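Local atomic coordinates of peptidoglycan synthetase penicillin-binding protein 3 (Bifidobacterium adolescentis, PDB entry 4YE5), a protein that probably binds penicillin and, as in other class B penicillin-binding proteins, is thought to act as a membrane-anchored transpeptidase that cross-links peptidoglycan. Residues 49-54 and 116-121; 178-183 and 213-218; 519-524 and 533-538. One frame throughout, in Å; residues are numbered along the deposited sequence.

Contact 1: 49-54 and 116-121; sequences RYTIIG and YVVLKK
The Tyr116 ring lies across Ile53, which meets it obliquely along one side: Ile53 CG2 comes 3.7 Å from Tyr116 CD2, and Ile53 CD1 reaches the hydroxyl end, 3.7 Å from Tyr116 OH. With its CG anti to the backbone N (chi1 180°), Tyr116 swings its ring back along the partner strand from a position just before strand 117-123. The other flat group, Tyr50, turns its ring away from 116-121 and packs against Ala142 and Leu144 of strand 140-144, and its hydroxyl bonds Glu48. Beyond the Tyr116 ring, Ile53 CD1 also touches Val118 CG2 at 3.9 Å. Val118 uses its second branch too, CG1, against Thr51 CG2, so Ile53, Val118 and Thr51 continue the row on this face. The backbones pair antiparallel, with a classic beta bulge: Leu119 and Lys120 both face Ile52. Ile52 O accepts a bond from Leu119 N at 2.9 Å and a weak one from Lys120 N, while Ile52 N donates a hydrogen bond to Lys120 O at 2.8 Å. Past the bulge Gly54 pairs with Val117, its N bonding Val117 O at 2.8 Å. Strand 50-54 is the middle strand of a three-stranded antiparallel sheet in the dimerisation-domain region, with 140-144 along its other edge. On the face away from the Tyr116 ring, Leu119 CD1 packs 3.6 Å from Gly54 N, where the glycine has no side chain to meet it; Val117 and Leu119 continue this apolar layer onto Leu110. The Lys120 chain, fully extended, leads away from strand 50-54 and ends in a hydrogen bond from NZ to Leu99 O. Just before the strand, Arg49 forms a salt bridge with Asp122, beyond the end of 116-121.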
ATOM      1  N   ARG A  49      17.578 -18.897  -9.064  1.00 29.44           N
ATOM      2  CA  ARG A  49      18.201 -19.635 -10.162  1.00 31.94           C
ATOM      3  C   ARG A  49      19.350 -18.777 -10.688  1.00 33.07           C
ATOM      4  O   ARG A  49      19.438 -17.584 -10.366  1.00 31.34           O
ATOM      5  CB  ARG A  49      17.205 -19.897 -11.297  1.00 31.84           C
ATOM      6  CG  ARG A  49      15.887 -20.504 -10.854  1.00 44.29           C
ATOM      7  CD  ARG A  49      16.056 -21.899 -10.267  1.00 54.01           C
ATOM      8  NE  ARG A  49      16.247 -22.899 -11.311  1.00 59.49           N
ATOM      9  CZ  ARG A  49      15.832 -24.158 -11.221  1.00 62.05           C
ATOM     10  NH1 ARG A  49      15.206 -24.575 -10.125  1.00 61.06           N
ATOM     11  NH2 ARG A  49      16.044 -24.999 -12.228  1.00 61.11           N
ATOM     12  N   TYR A  50      20.216 -19.371 -11.507  1.00 31.52           N
ATOM     13  CA  TYR A  50      21.429 -18.687 -11.951  1.00 24.28           C
ATOM     14  C   TYR A  50      21.705 -18.863 -13.428  1.00 28.09           C
ATOM     15  O   TYR A  50      21.390 -19.896 -14.019  1.00 36.37           O
ATOM     16  CB  TYR A  50      22.632 -19.189 -11.154  1.00 27.92           C
ATOM     17  CG  TYR A  50      22.545 -18.861  -9.692  1.00 27.82           C
ATOM     18  CD1 TYR A  50      22.985 -17.635  -9.220  1.00 26.85           C
ATOM     19  CD2 TYR A  50      22.018 -19.766  -8.783  1.00 29.28           C
ATOM     20  CE1 TYR A  50      22.904 -17.312  -7.887  1.00 28.46           C
ATOM     21  CE2 TYR A  50      21.933 -19.448  -7.425  1.00 28.78           C
ATOM     22  CZ  TYR A  50      22.382 -18.215  -6.988  1.00 31.05           C
ATOM     23  OH  TYR A  50      22.323 -17.866  -5.645  1.00 30.21           O
ATOM     24  N   THR A  51      22.296 -17.845 -14.037  1.00 26.01           N
ATOM     25  CA  THR A  51      22.906 -18.049 -15.342  1.00 26.89           C
ATOM     26  C   THR A  51      24.409 -18.221 -15.126  1.00 27.86           C
ATOM     27  O   THR A  51      25.036 -17.413 -14.429  1.00 27.88           O
ATOM     28  CB  THR A  51      22.622 -16.876 -16.298  1.00 30.45           C
ATOM     29  OG1 THR A  51      21.202 -16.698 -16.418  1.00 40.83           O
ATOM     30  CG2 THR A  51      23.179 -17.173 -17.668  1.00 28.20           C
ATOM     31  N   ILE A  52      24.978 -19.283 -15.686  1.00 28.40           N
ATOM     32  CA  ILE A  52      26.412 -19.531 -15.546  1.00 28.69           C
ATOM     33  C   ILE A  52      27.141 -18.897 -16.721  1.00 31.61           C
ATOM     34  O   ILE A  52      26.851 -19.201 -17.886  1.00 30.14           O
ATOM     35  CB  ILE A  52      26.735 -21.036 -15.460  1.00 30.79           C
ATOM     36  CG1 ILE A  52      26.031 -21.667 -14.248  1.00 28.62           C
ATOM     37  CG2 ILE A  52      28.267 -21.275 -15.388  1.00 25.21           C
ATOM     38  CD1 ILE A  52      26.310 -20.938 -12.929  1.00 28.30           C
ATOM     39  N   ILE A  53      28.071 -18.000 -16.403  1.00 25.86           N
ATOM     40  CA  ILE A  53      28.792 -17.219 -17.402  1.00 23.95           C
ATOM     41  C   ILE A  53      30.256 -17.626 -17.453  1.00 26.50           C
ATOM     42  O   ILE A  53      30.886 -17.814 -16.415  1.00 23.33           O
ATOM     43  CB  ILE A  53      28.728 -15.701 -17.059  1.00 26.17           C
ATOM     44  CG1 ILE A  53      27.270 -15.220 -16.940  1.00 33.79           C
ATOM     45  CG2 ILE A  53      29.507 -14.873 -18.090  1.00 33.49           C
ATOM     46  CD1 ILE A  53      26.438 -15.412 -18.216  1.00 37.50           C
ATOM     47  N   GLY A  54      30.801 -17.756 -18.658  1.00 27.05           N
ATOM     48  CA  GLY A  54      32.236 -17.926 -18.827  1.00 30.20           C
ATOM     49  C   GLY A  54      32.908 -16.687 -19.411  1.00 33.05           C
ATOM     50  O   GLY A  54      32.281 -15.894 -20.122  1.00 30.18           O
ATOM     51  N   TYR A 116      33.046 -12.540 -22.297  1.00 34.90           N
ATOM     52  CA  TYR A 116      31.692 -12.906 -21.897  1.00 33.09           C
ATOM     53  C   TYR A 116      31.051 -13.948 -22.815  1.00 39.90           C
ATOM     54  O   TYR A 116      31.080 -13.814 -24.040  1.00 45.06           O
ATOM     55  CB  TYR A 116      30.823 -11.654 -21.861  1.00 32.27           C
ATOM     56  CG  TYR A 116      29.389 -11.908 -21.461  1.00 34.49           C
ATOM     57  CD1 TYR A 116      28.422 -12.222 -22.414  1.00 38.00           C
ATOM     58  CD2 TYR A 116      29.000 -11.819 -20.142  1.00 37.82           C
ATOM     59  CE1 TYR A 116      27.108 -12.449 -22.053  1.00 39.19           C
ATOM     60  CE2 TYR A 116      27.678 -12.043 -19.767  1.00 45.26           C
ATOM     61  CZ  TYR A 116      26.744 -12.361 -20.728  1.00 43.89           C
ATOM     62  OH  TYR A 116      25.440 -12.584 -20.358  1.00 47.67           O
ATOM     63  N   VAL A 117      30.469 -14.984 -22.214  1.00 37.12           N
ATOM     64  CA  VAL A 117      29.690 -15.983 -22.952  1.00 35.72           C
ATOM     65  C   VAL A 117      28.755 -16.709 -21.980  1.00 36.80           C
ATOM     66  O   VAL A 117      29.158 -17.064 -20.878  1.00 33.00           O
ATOM     67  CB  VAL A 117      30.588 -16.981 -23.762  1.00 35.64           C
ATOM     68  CG1 VAL A 117      31.350 -17.952 -22.849  1.00 32.94           C
ATOM     69  CG2 VAL A 117      29.754 -17.766 -24.768  1.00 36.48           C
ATOM     70  N   VAL A 118      27.494 -16.885 -22.363  1.00 36.28           N
ATOM     71  CA  VAL A 118      26.579 -17.683 -21.554  1.00 38.51           C
ATOM     72  C   VAL A 118      26.904 -19.151 -21.756  1.00 36.54           C
ATOM     73  O   VAL A 118      27.024 -19.610 -22.892  1.00 36.47           O
ATOM     74  CB  VAL A 118      25.099 -17.452 -21.925  1.00 33.56           C
ATOM     75  CG1 VAL A 118      24.212 -18.416 -21.144  1.00 35.20           C
ATOM     76  CG2 VAL A 118      24.708 -16.027 -21.644  1.00 32.55           C
ATOM     77  N   LEU A 119      27.066 -19.889 -20.661  1.00 34.44           N
ATOM     78  CA  LEU A 119      27.371 -21.313 -20.756  1.00 31.57           C
ATOM     79  C   LEU A 119      26.123 -22.136 -20.494  1.00 34.43           C
ATOM     80  O   LEU A 119      25.911 -23.176 -21.122  1.00 34.55           O
ATOM     81  CB  LEU A 119      28.467 -21.709 -19.768  1.00 31.67           C
ATOM     82  CG  LEU A 119      29.816 -21.023 -19.982  1.00 35.51           C
ATOM     83  CD1 LEU A 119      30.752 -21.359 -18.821  1.00 34.78           C
ATOM     84  CD2 LEU A 119      30.419 -21.436 -21.321  1.00 35.96           C
ATOM     85  N   LYS A 120      25.311 -21.680 -19.546  1.00 33.32           N
ATOM     86  CA  LYS A 120      24.049 -22.346 -19.241  1.00 35.08           C
ATOM     87  C   LYS A 120      23.116 -21.438 -18.460  1.00 35.89           C
ATOM     88  O   LYS A 120      23.545 -20.738 -17.535  1.00 31.23           O
ATOM     89  CB  LYS A 120      24.281 -23.642 -18.464  1.00 35.80           C
ATOM     90  CG  LYS A 120      23.055 -24.538 -18.438  1.00 35.72           C
ATOM     91  CD  LYS A 120      23.333 -25.868 -17.780  1.00 36.04           C
ATOM     92  CE  LYS A 120      22.066 -26.722 -17.774  1.00 42.65           C
ATOM     93  NZ  LYS A 120      22.297 -28.053 -17.153  1.00 44.20           N
ATOM     94  N   LYS A 121      21.840 -21.457 -18.841  1.00 37.31           N
ATOM     95  CA  LYS A 121      20.810 -20.660 -18.185  1.00 36.43           C
ATOM     96  C   LYS A 121      20.061 -21.514 -17.177  1.00 34.75           C
ATOM     97  O   LYS A 121      20.066 -22.743 -17.285  1.00 38.09           O
ATOM     98  CB  LYS A 121      19.795 -20.151 -19.218  1.00 43.36           C
ATOM     99  CG  LYS A 121      20.384 -19.291 -20.319  1.00 49.61           C
ATOM    100  CD  LYS A 121      19.292 -18.739 -21.221  1.00 55.14           C
ATOM    101  CE  LYS A 121      19.878 -18.058 -22.446  1.00 61.66           C
ATOM    102  NZ  LYS A 121      18.798 -17.505 -23.318  1.00 70.25           N
TER

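Contact 2: 178-183 and 213-218; sequences NKTLTG and SDVTLT
Val215 presents one methyl, CG2, to two side chains of helix 178-182 that cross it at about right angles. Leu181 CD2 lies 3.8 Å from Val215 CG2, and Thr180 CG2 lies 3.9 Å from the same Val215 atom, so a single branch of the strand residue bridges two consecutive helix residues. Thr180 makes its contact with the methyl and not the hydroxyl: at chi1 -62° the OG1 sits beside the backbone N, leaving CG2 anti to that N and directed at the strand. Thr180 CG2 also meets Ser213 CB at 3.8 Å. Leu181 starts out alongside strand 214-217, but its far end closes in, and CD2 also rests 3.6 Å from Ser213 O. The backbones are joined by one hydrogen bond, from Ser213 N to Thr180 O at 3.0 Å; the donor approaches tilted 27° from the carbonyl plane. The helix thus docks near its C-terminal end on the beginning of the strand, just before Gly183 leaves the helix with positive phi. Strand 214-217 runs within a mixed sheet between strands 35-36 and 430-434. Leu181 reaches Ile35 of the first, while Thr180 and Ser213 both touch Ile433 of the second. Arg32 adds a polar tie to the helix through Asn178 OD1. Apolar packing by Val215, Leu181, Thr180 and the CB of Ser213 makes up the side-chain part of the contact, whereas the single amide-to-carbonyl bond gives a partner to the Thr180 carbonyl in the last turn of the helix and probably fixes where Ser213 meets it.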
ATOM      1  N   ASN A 178      11.903  -0.967  -1.452  1.00 25.43           N
ATOM      2  CA  ASN A 178      12.974  -1.499  -2.293  1.00 30.57           C
ATOM      3  C   ASN A 178      14.307  -1.614  -1.564  1.00 30.50           C
ATOM      4  O   ASN A 178      15.005  -2.612  -1.709  1.00 28.77           O
ATOM      5  CB  ASN A 178      13.128  -0.674  -3.576  1.00 21.74           C
ATOM      6  CG  ASN A 178      13.994  -1.379  -4.627  1.00 31.48           C
ATOM      7  OD1 ASN A 178      13.708  -2.506  -5.036  1.00 28.45           O
ATOM      8  ND2 ASN A 178      15.050  -0.704  -5.072  1.00 31.84           N
ATOM      9  N   LYS A 179      14.652  -0.598  -0.781  1.00 27.96           N
ATOM     10  CA  LYS A 179      15.936  -0.587  -0.086  1.00 35.91           C
ATOM     11  C   LYS A 179      16.035  -1.803   0.824  1.00 37.83           C
ATOM     12  O   LYS A 179      16.984  -2.588   0.726  1.00 28.98           O
ATOM     13  CB  LYS A 179      16.126   0.708   0.708  1.00 33.17           C
ATOM     14  CG  LYS A 179      17.556   0.907   1.253  1.00 38.11           C
ATOM     15  CD  LYS A 179      17.739   2.350   1.738  1.00 43.31           C
ATOM     16  CE  LYS A 179      18.952   2.513   2.651  1.00 51.41           C
ATOM     17  NZ  LYS A 179      20.228   2.183   1.964  1.00 57.86           N
ATOM     18  N   THR A 180      15.025  -1.964   1.675  1.00 30.15           N
ATOM     19  CA  THR A 180      14.913  -3.102   2.579  1.00 30.77           C
ATOM     20  C   THR A 180      14.916  -4.434   1.834  1.00 32.24           C
ATOM     21  O   THR A 180      15.652  -5.356   2.204  1.00 31.40           O
ATOM     22  CB  THR A 180      13.608  -2.991   3.431  1.00 41.01           C
ATOM     23  OG1 THR A 180      13.663  -1.803   4.224  1.00 45.97           O
ATOM     24  CG2 THR A 180      13.453  -4.166   4.358  1.00 44.26           C
ATOM     25  N   LEU A 181      14.090  -4.542   0.792  1.00 24.16           N
ATOM     26  CA  LEU A 181      13.981  -5.794   0.020  1.00 20.97           C
ATOM     27  C   LEU A 181      15.231  -6.168  -0.814  1.00 23.38           C
ATOM     28  O   LEU A 181      15.477  -7.342  -1.076  1.00 28.88           O
ATOM     29  CB  LEU A 181      12.759  -5.735  -0.906  1.00 22.49           C
ATOM     30  CG  LEU A 181      11.380  -5.658  -0.222  1.00 24.22           C
ATOM     31  CD1 LEU A 181      10.294  -5.223  -1.225  1.00 23.87           C
ATOM     32  CD2 LEU A 181      11.047  -7.020   0.409  1.00 19.88           C
ATOM     33  N   THR A 182      15.981  -5.172  -1.268  1.00 24.59           N
ATOM     34  CA  THR A 182      17.102  -5.420  -2.184  1.00 31.99           C
ATOM     35  C   THR A 182      18.324  -6.033  -1.492  1.00 31.27           C
ATOM     36  O   THR A 182      18.975  -6.921  -2.041  1.00 33.25           O
ATOM     37  CB  THR A 182      17.524  -4.131  -2.929  1.00 33.57           C
ATOM     38  OG1 THR A 182      16.492  -3.767  -3.845  1.00 32.89           O
ATOM     39  CG2 THR A 182      18.835  -4.339  -3.726  1.00 35.25           C
ATOM     40  N   GLY A 183      18.621  -5.567  -0.286  1.00 30.36           N
ATOM     41  CA  GLY A 183      19.834  -5.985   0.405  1.00 31.69           C
ATOM     42  C   GLY A 183      21.047  -5.290  -0.192  1.00 35.71           C
ATOM     43  O   GLY A 183      20.923  -4.220  -0.798  1.00 29.64           O
ATOM     44  N   SER A 213      15.973  -8.076   3.308  1.00 27.07           N
ATOM     45  CA  SER A 213      15.139  -8.449   4.439  1.00 31.80           C
ATOM     46  C   SER A 213      13.699  -8.677   3.966  1.00 31.74           C
ATOM     47  O   SER A 213      13.332  -8.241   2.880  1.00 26.02           O
ATOM     48  CB  SER A 213      15.193  -7.365   5.513  1.00 26.47           C
ATOM     49  OG  SER A 213      16.443  -7.392   6.182  1.00 31.80           O
ATOM     50  N   ASP A 214      12.903  -9.384   4.759  1.00 30.38           N
ATOM     51  CA  ASP A 214      11.504  -9.625   4.408  1.00 27.18           C
ATOM     52  C   ASP A 214      10.616  -8.553   5.031  1.00 28.49           C
ATOM     53  O   ASP A 214      10.910  -8.044   6.109  1.00 28.46           O
ATOM     54  CB  ASP A 214      11.042 -10.998   4.881  1.00 26.68           C
ATOM     55  CG  ASP A 214      11.936 -12.129   4.366  1.00 33.44           C
ATOM     56  OD1 ASP A 214      12.351 -12.106   3.183  1.00 28.58           O
ATOM     57  OD2 ASP A 214      12.201 -13.051   5.154  1.00 39.30           O
ATOM     58  N   VAL A 215       9.523  -8.236   4.349  1.00 23.75           N
ATOM     59  CA  VAL A 215       8.617  -7.184   4.773  1.00 21.83           C
ATOM     60  C   VAL A 215       7.249  -7.791   5.059  1.00 22.47           C
ATOM     61  O   VAL A 215       6.678  -8.496   4.214  1.00 21.87           O
ATOM     62  CB  VAL A 215       8.484  -6.109   3.666  1.00 26.45           C
ATOM     63  CG1 VAL A 215       7.321  -5.171   3.959  1.00 24.33           C
ATOM     64  CG2 VAL A 215       9.788  -5.330   3.517  1.00 23.35           C
ATOM     65  N   THR A 216       6.730  -7.530   6.253  1.00 21.61           N
ATOM     66  CA  THR A 216       5.385  -7.959   6.635  1.00 20.98           C
ATOM     67  C   THR A 216       4.423  -6.770   6.624  1.00 22.92           C
ATOM     68  O   THR A 216       4.680  -5.758   7.287  1.00 20.43           O
ATOM     69  CB  THR A 216       5.412  -8.587   8.049  1.00 25.40           C
ATOM     70  OG1 THR A 216       6.183  -9.799   8.018  1.00 26.89           O
ATOM     71  CG2 THR A 216       4.004  -8.900   8.542  1.00 23.35           C
ATOM     72  N   LEU A 217       3.326  -6.893   5.871  1.00 20.03           N
ATOM     73  CA  LEU A 217       2.324  -5.826   5.743  1.00 18.47           C
ATOM     74  C   LEU A 217       1.319  -5.926   6.881  1.00 22.67           C
ATOM     75  O   LEU A 217       1.184  -6.982   7.486  1.00 19.06           O
ATOM     76  CB  LEU A 217       1.558  -5.969   4.407  1.00 17.87           C
ATOM     77  CG  LEU A 217       2.417  -6.084   3.136  1.00 19.19           C
ATOM     78  CD1 LEU A 217       1.485  -6.068   1.881  1.00 17.37           C
ATOM     79  CD2 LEU A 217       3.382  -4.915   3.125  1.00 18.15           C
ATOM     80  N   THR A 218       0.609  -4.836   7.160  1.00 20.61           N
ATOM     81  CA  THR A 218      -0.556  -4.907   8.037  1.00 20.31           C
ATOM     82  C   THR A 218      -1.773  -5.494   7.295  1.00 20.27           C
ATOM     83  O   THR A 218      -2.762  -5.876   7.925  1.00 20.06           O
ATOM     84  CB  THR A 218      -0.944  -3.523   8.542  1.00 18.26           C
ATOM     85  OG1 THR A 218      -1.242  -2.692   7.418  1.00 17.77           O
ATOM     86  CG2 THR A 218       0.215  -2.891   9.379  1.00 19.05           C
TER

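Contact 3: 519-524 and 533-538; sequences ITVVLK and LTAGPV
Val521 and Leu523, two residues apart on one face of strand 517-524, press against the first turn of helix 535-549. Val521 CG1 touches two residues of that turn, Ala535 CB and Val538 CG1, each at 3.9 Å. The valines cross at about a right angle, and Val521 CG2 also lies against Val538 CG1. The small Ala535 lets the backbones come close: its CB is 3.7 Å from Val521 O. Leu523 extends CD1 to Thr534 and the turn after it, meeting Thr534 CG2 at 3.7 Å and Val538 CG2 at 4.1 Å. In Thr534, CG2 is anti to the backbone N (chi1 -57°) and faces the leucine, while OG1 bonds Gly531 O in the preceding loop. A second anchor is Ser504, whose OG takes the Ala535 N-H and whose backbone pairs with Leu523. Further out, Val521 also packs on Thr539 and Ile542 in later turns of the helix. Strand 517-524 is the middle of the five-stranded antiparallel sheet of the transpeptidase domain, between strands 242-249 and 501-510, and the C-terminal helix 535-549 covers this face, as in the serine beta-lactamase fold.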
ATOM      1  N   ILE A 519     -14.421   1.671   7.905  1.00 11.80           N
ATOM      2  CA  ILE A 519     -14.555   1.109   6.577  1.00 12.22           C
ATOM      3  C   ILE A 519     -15.060   2.224   5.719  1.00 13.51           C
ATOM      4  O   ILE A 519     -16.123   2.784   5.982  1.00 12.63           O
ATOM      5  CB  ILE A 519     -15.649   0.022   6.544  1.00 16.61           C
ATOM      6  CG1 ILE A 519     -15.342  -1.106   7.551  1.00 15.03           C
ATOM      7  CG2 ILE A 519     -15.775  -0.570   5.131  1.00  9.92           C
ATOM      8  CD1 ILE A 519     -16.604  -1.918   7.888  1.00 16.53           C
ATOM      9  N   THR A 520     -14.317   2.546   4.677  1.00 11.05           N
ATOM     10  CA  THR A 520     -14.753   3.606   3.794  1.00 12.05           C
ATOM     11  C   THR A 520     -14.866   3.070   2.377  1.00 14.83           C
ATOM     12  O   THR A 520     -13.997   2.332   1.922  1.00 13.79           O
ATOM     13  CB  THR A 520     -13.755   4.775   3.819  1.00 12.57           C
ATOM     14  OG1 THR A 520     -13.632   5.268   5.160  1.00 13.64           O
ATOM     15  CG2 THR A 520     -14.238   5.911   2.909  1.00  9.90           C
ATOM     16  N   VAL A 521     -15.934   3.442   1.682  1.00 12.66           N
ATOM     17  CA  VAL A 521     -16.145   3.030   0.297  1.00 11.70           C
ATOM     18  C   VAL A 521     -16.440   4.263  -0.560  1.00 14.30           C
ATOM     19  O   VAL A 521     -17.179   5.152  -0.134  1.00 14.36           O
ATOM     20  CB  VAL A 521     -17.304   2.014   0.180  1.00 12.38           C
ATOM     21  CG1 VAL A 521     -17.696   1.777  -1.318  1.00  9.97           C
ATOM     22  CG2 VAL A 521     -16.906   0.685   0.817  1.00  9.49           C
ATOM     23  N   VAL A 522     -15.840   4.326  -1.746  1.00 13.52           N
ATOM     24  CA  VAL A 522     -16.127   5.383  -2.717  1.00 12.92           C
ATOM     25  C   VAL A 522     -16.419   4.745  -4.066  1.00 17.39           C
ATOM     26  O   VAL A 522     -15.606   3.960  -4.557  1.00 13.12           O
ATOM     27  CB  VAL A 522     -14.916   6.348  -2.867  1.00 11.59           C
ATOM     28  CG1 VAL A 522     -15.277   7.499  -3.785  1.00 10.66           C
ATOM     29  CG2 VAL A 522     -14.472   6.864  -1.478  1.00 13.01           C
ATOM     30  N   LEU A 523     -17.567   5.072  -4.661  1.00 10.68           N
ATOM     31  CA  LEU A 523     -17.956   4.531  -5.970  1.00 16.37           C
ATOM     32  C   LEU A 523     -18.218   5.675  -6.921  1.00 22.16           C
ATOM     33  O   LEU A 523     -18.859   6.659  -6.545  1.00 16.32           O
ATOM     34  CB  LEU A 523     -19.260   3.699  -5.857  1.00 11.33           C
ATOM     35  CG  LEU A 523     -19.286   2.615  -4.776  1.00 10.95           C
ATOM     36  CD1 LEU A 523     -20.698   1.999  -4.718  1.00 11.29           C
ATOM     37  CD2 LEU A 523     -18.247   1.518  -5.057  1.00 11.23           C
ATOM     38  N   LYS A 524     -17.741   5.546  -8.153  1.00 13.62           N
ATOM     39  CA  LYS A 524     -17.990   6.560  -9.171  1.00 13.13           C
ATOM     40  C   LYS A 524     -19.168   6.173 -10.047  1.00 17.01           C
ATOM     41  O   LYS A 524     -19.203   5.075 -10.590  1.00 14.04           O
ATOM     42  CB  LYS A 524     -16.758   6.806 -10.046  1.00 13.51           C
ATOM     43  CG  LYS A 524     -16.997   7.924 -11.105  1.00 14.65           C
ATOM     44  CD  LYS A 524     -15.699   8.323 -11.838  1.00 17.18           C
ATOM     45  CE  LYS A 524     -16.030   9.306 -12.985  1.00 20.85           C
ATOM     46  NZ  LYS A 524     -14.804  10.011 -13.517  1.00 22.47           N
ATOM     47  N   LEU A 533     -26.509   6.839  -2.821  1.00 17.86           N
ATOM     48  CA  LEU A 533     -26.238   6.225  -1.510  1.00 15.66           C
ATOM     49  C   LEU A 533     -25.717   4.783  -1.610  1.00 14.33           C
ATOM     50  O   LEU A 533     -25.618   4.066  -0.615  1.00 15.78           O
ATOM     51  CB  LEU A 533     -27.508   6.269  -0.645  1.00 18.72           C
ATOM     52  CG  LEU A 533     -27.743   7.686  -0.101  1.00 25.38           C
ATOM     53  CD1 LEU A 533     -29.195   7.915   0.198  1.00 32.72           C
ATOM     54  CD2 LEU A 533     -26.883   7.920   1.154  1.00 25.12           C
ATOM     55  N   THR A 534     -25.378   4.367  -2.819  1.00 14.70           N
ATOM     56  CA  THR A 534     -24.940   2.998  -3.067  1.00 17.10           C
ATOM     57  C   THR A 534     -23.710   2.600  -2.227  1.00 16.57           C
ATOM     58  O   THR A 534     -23.569   1.442  -1.846  1.00 16.68           O
ATOM     59  CB  THR A 534     -24.667   2.778  -4.573  1.00 13.91           C
ATOM     60  OG1 THR A 534     -25.859   3.088  -5.312  1.00 17.64           O
ATOM     61  CG2 THR A 534     -24.309   1.322  -4.858  1.00 12.91           C
ATOM     62  N   ALA A 535     -22.829   3.546  -1.926  1.00 12.53           N
ATOM     63  CA  ALA A 535     -21.650   3.180  -1.131  1.00 17.10           C
ATOM     64  C   ALA A 535     -22.007   2.652   0.268  1.00 16.41           C
ATOM     65  O   ALA A 535     -21.264   1.859   0.832  1.00 11.92           O
ATOM     66  CB  ALA A 535     -20.636   4.333  -1.047  1.00 10.48           C
ATOM     67  N   GLY A 536     -23.149   3.071   0.810  1.00 11.21           N
ATOM     68  CA  GLY A 536     -23.600   2.590   2.118  1.00 17.91           C
ATOM     69  C   GLY A 536     -23.728   1.074   2.281  1.00 16.35           C
ATOM     70  O   GLY A 536     -23.065   0.485   3.123  1.00 13.72           O
ATOM     71  N   PRO A 537     -24.596   0.430   1.485  1.00 14.58           N
ATOM     72  CA  PRO A 537     -24.761  -1.033   1.590  1.00 17.26           C
ATOM     73  C   PRO A 537     -23.438  -1.761   1.318  1.00 14.73           C
ATOM     74  O   PRO A 537     -23.199  -2.818   1.872  1.00 19.34           O
ATOM     75  CB  PRO A 537     -25.759  -1.348   0.471  1.00 18.58           C
ATOM     76  CG  PRO A 537     -26.589  -0.046   0.344  1.00 20.38           C
ATOM     77  CD  PRO A 537     -25.552   1.039   0.543  1.00 14.13           C
ATOM     78  N   VAL A 538     -22.591  -1.187   0.472  1.00 16.30           N
ATOM     79  CA  VAL A 538     -21.281  -1.787   0.200  1.00 18.43           C
ATOM     80  C   VAL A 538     -20.417  -1.787   1.467  1.00 17.27           C
ATOM     81  O   VAL A 538     -19.789  -2.788   1.762  1.00 18.69           O
ATOM     82  CB  VAL A 538     -20.576  -1.120  -1.018  1.00 14.66           C
ATOM     83  CG1 VAL A 538     -19.218  -1.825  -1.356  1.00 10.65           C
ATOM     84  CG2 VAL A 538     -21.516  -1.151  -2.238  1.00 16.52           C
TER

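Overall arrangement
The three contacts follow one another along an elongated chain and do not touch. Contacts 1 and 3 lie on opposite sides of its centre, with centres about 53 Å apart; contact 2 is nearest the middle. Contact 3 is buried throughout, whereas contacts 1 and 2 are only partly so. They share no helix or strand. Contact 1 pairs two strands, so backbone hydrogen bonds run along it and side chains add packing on both faces. Contacts 2 and 3 both set a helix against a strand through aliphatic groups, but 2 keeps one backbone bond at the helix end, while 3 joins its segments by apolar contacts, its polar anchors lying outside them.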